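3-deoxy-D-manno-octulosonate 8-phosphate phosphatase KdsC (Haemophilus influenzae Rd, PDB 1J8D) hydrolyses 3-deoxy-D-manno-octulosonate 8-phosphate to KDO and inorganic phosphate, a magnesium-dependent step in lipopolysaccharide biosynthesis. Local coordinates at residues 45-50 with 149-154. Numbering follows the deposited sequence.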
loop_
_atom_site.group_PDB
_atom_site.type_symbol
_atom_site.label_atom_id
_atom_site.label_comp_id
_atom_site.label_asym_id
_atom_site.label_seq_id
_atom_site.Cartn_x
_atom_site.Cartn_y
_atom_site.Cartn_z
ATOM N N LYS A 45 -22.541 -4.040 -6.941
ATOM C CA LYS A 45 -23.411 -5.029 -7.569
ATOM C C LYS A 45 -24.570 -5.431 -6.636
ATOM O O LYS A 45 -25.706 -5.575 -7.075
ATOM C CB LYS A 45 -22.616 -6.274 -7.953
ATOM C CG LYS A 45 -21.395 -6.018 -8.834
ATOM C CD LYS A 45 -21.768 -5.412 -10.167
ATOM C CE LYS A 45 -22.729 -6.293 -10.965
ATOM N NZ LYS A 45 -22.914 -5.825 -12.364
HETATM N N MSE A 46 -24.300 -5.598 -5.346
HETATM C CA MSE A 46 -25.376 -5.969 -4.436
HETATM C C MSE A 46 -26.444 -4.887 -4.326
HETATM O O MSE A 46 -27.639 -5.190 -4.226
HETATM C CB MSE A 46 -24.814 -6.303 -3.057
HETATM C CG MSE A 46 -23.941 -7.509 -3.101
HETATM SE SE MSE A 46 -23.033 -7.778 -1.485
HETATM C CE MSE A 46 -22.293 -6.080 -1.240
ATOM N N LEU A 47 -26.004 -3.630 -4.362
ATOM C CA LEU A 47 -26.885 -2.469 -4.288
ATOM C C LEU A 47 -27.789 -2.425 -5.529
ATOM O O LEU A 47 -29.014 -2.314 -5.445
ATOM C CB LEU A 47 -26.007 -1.226 -4.239
ATOM C CG LEU A 47 -26.209 -0.145 -3.172
ATOM C CD1 LEU A 47 -26.759 -0.709 -1.871
ATOM C CD2 LEU A 47 -24.887 0.558 -2.979
HETATM N N MSE A 48 -27.173 -2.552 -6.695
HETATM C CA MSE A 48 -27.919 -2.475 -7.941
HETATM C C MSE A 48 -28.871 -3.641 -8.011
HETATM O O MSE A 48 -30.003 -3.515 -8.474
HETATM C CB MSE A 48 -26.964 -2.518 -9.139
HETATM C CG MSE A 48 -25.975 -1.354 -9.193
HETATM SE SE MSE A 48 -24.714 -1.622 -10.588
HETATM C CE MSE A 48 -24.165 -3.341 -10.134
ATOM N N ASP A 49 -28.395 -4.779 -7.532
ATOM C CA ASP A 49 -29.182 -5.969 -7.543
ATOM C C ASP A 49 -30.411 -5.808 -6.640
ATOM O O ASP A 49 -31.453 -6.417 -6.892
ATOM C CB ASP A 49 -28.308 -7.140 -7.105
ATOM C CG ASP A 49 -29.058 -8.444 -7.101
ATOM O OD1 ASP A 49 -29.456 -8.889 -8.201
ATOM O OD2 ASP A 49 -29.259 -9.000 -5.991
ATOM N N ALA A 50 -30.301 -4.977 -5.603
ATOM C CA ALA A 50 -31.422 -4.743 -4.697
ATOM C C ALA A 50 -32.269 -3.531 -5.110
ATOM O O ALA A 50 -32.959 -2.913 -4.280
ATOM C CB ALA A 50 -30.909 -4.562 -3.267
ATOM N N ARG A 149 -18.482 -0.476 0.656
ATOM C CA ARG A 149 -19.125 -1.724 1.035
ATOM C C ARG A 149 -19.746 -1.555 2.414
ATOM O O ARG A 149 -20.856 -2.041 2.669
ATOM C CB ARG A 149 -18.110 -2.864 1.047
ATOM C CG ARG A 149 -18.679 -4.214 1.470
ATOM C CD ARG A 149 -19.939 -4.559 0.717
ATOM N NE ARG A 149 -20.316 -5.951 0.901
ATOM C CZ ARG A 149 -19.668 -6.997 0.388
ATOM N NH1 ARG A 149 -18.577 -6.831 -0.359
ATOM N NH2 ARG A 149 -20.126 -8.224 0.607
ATOM N N GLU A 150 -19.025 -0.861 3.301
ATOM C CA GLU A 150 -19.518 -0.615 4.642
ATOM C C GLU A 150 -20.880 0.072 4.470
ATOM O O GLU A 150 -21.899 -0.394 4.998
ATOM C CB GLU A 150 -18.547 0.280 5.400
ATOM C CG GLU A 150 -19.075 0.714 6.735
ATOM C CD GLU A 150 -18.117 1.590 7.476
ATOM O OE1 GLU A 150 -18.548 2.241 8.446
ATOM O OE2 GLU A 150 -16.938 1.637 7.099
HETATM N N MSE A 151 -20.903 1.152 3.685
HETATM C CA MSE A 151 -22.157 1.861 3.411
HETATM C C MSE A 151 -23.261 1.012 2.734
HETATM O O MSE A 151 -24.422 1.045 3.162
HETATM C CB MSE A 151 -21.882 3.099 2.556
HETATM C CG MSE A 151 -23.132 3.921 2.235
HETATM SE SE MSE A 151 -22.888 5.012 0.670
HETATM C CE MSE A 151 -22.587 3.588 -0.601
ATOM N N SER A 152 -22.921 0.263 1.684
ATOM C CA SER A 152 -23.940 -0.533 1.004
ATOM C C SER A 152 -24.501 -1.627 1.906
ATOM O O SER A 152 -25.696 -1.885 1.892
ATOM C CB SER A 152 -23.407 -1.163 -0.292
ATOM O OG SER A 152 -22.305 -2.032 -0.075
ATOM N N ASP A 153 -23.640 -2.281 2.673
ATOM C CA ASP A 153 -24.111 -3.310 3.578
ATOM C C ASP A 153 -25.130 -2.612 4.485
ATOM O O ASP A 153 -26.224 -3.121 4.752
ATOM C CB ASP A 153 -22.957 -3.858 4.409
ATOM C CG ASP A 153 -22.101 -4.857 3.646
ATOM O OD1 ASP A 153 -21.038 -5.234 4.159
ATOM O OD2 ASP A 153 -22.480 -5.279 2.535
HETATM N N MSE A 154 -24.757 -1.423 4.934
HETATM C CA MSE A 154 -25.606 -0.632 5.795
HETATM C C MSE A 154 -26.968 -0.303 5.154
HETATM O O MSE A 154 -28.006 -0.298 5.833
HETATM C CB MSE A 154 -24.859 0.646 6.168
HETATM C CG MSE A 154 -25.456 1.431 7.300
HETATM SE SE MSE A 154 -24.342 2.930 7.697
HETATM C CE MSE A 154 -22.722 2.125 7.512
#
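The short helical segments 45-49 and 149-154 run in nearly the same direction, their axes inclined by 26° and 9.8 Å apart at closest approach, and L47 stands opposite S152. Selenomethionine M46 lays its terminal methyl over one face of the R149 guanidinium. The two side chains cross at about a right angle; a bend at chi3 (-51°) turns the methyl of M46 onto the group, while SE lies 3.6 Å from NH2 of R149. OD2 of D153, one turn on, meets NE of R149 at the guanidinium edge and in its plane, a salt bridge of 2.8 Å that fixes how the group is turned. NH1 of R149 hydrogen-bonds the backbone carbonyl of R39 and forms a salt bridge with D108 of the second subunit, whose Y130 hydrogen-bonds OD1 of D153. Deeper in, both methyls of L47 straddle CB of S152, CD2 at 3.5 Å, while OG of S152 hydrogen-bonds the carbonyl O of R149, which also takes the backbone N-H of D153. L47 and M151 rest on V11 of strand 10-13, so helices 38-49 and 147-158 pack side by side over the parallel sheet of this HAD-type fold, with F165 of helix 163-166 against M46 and R149.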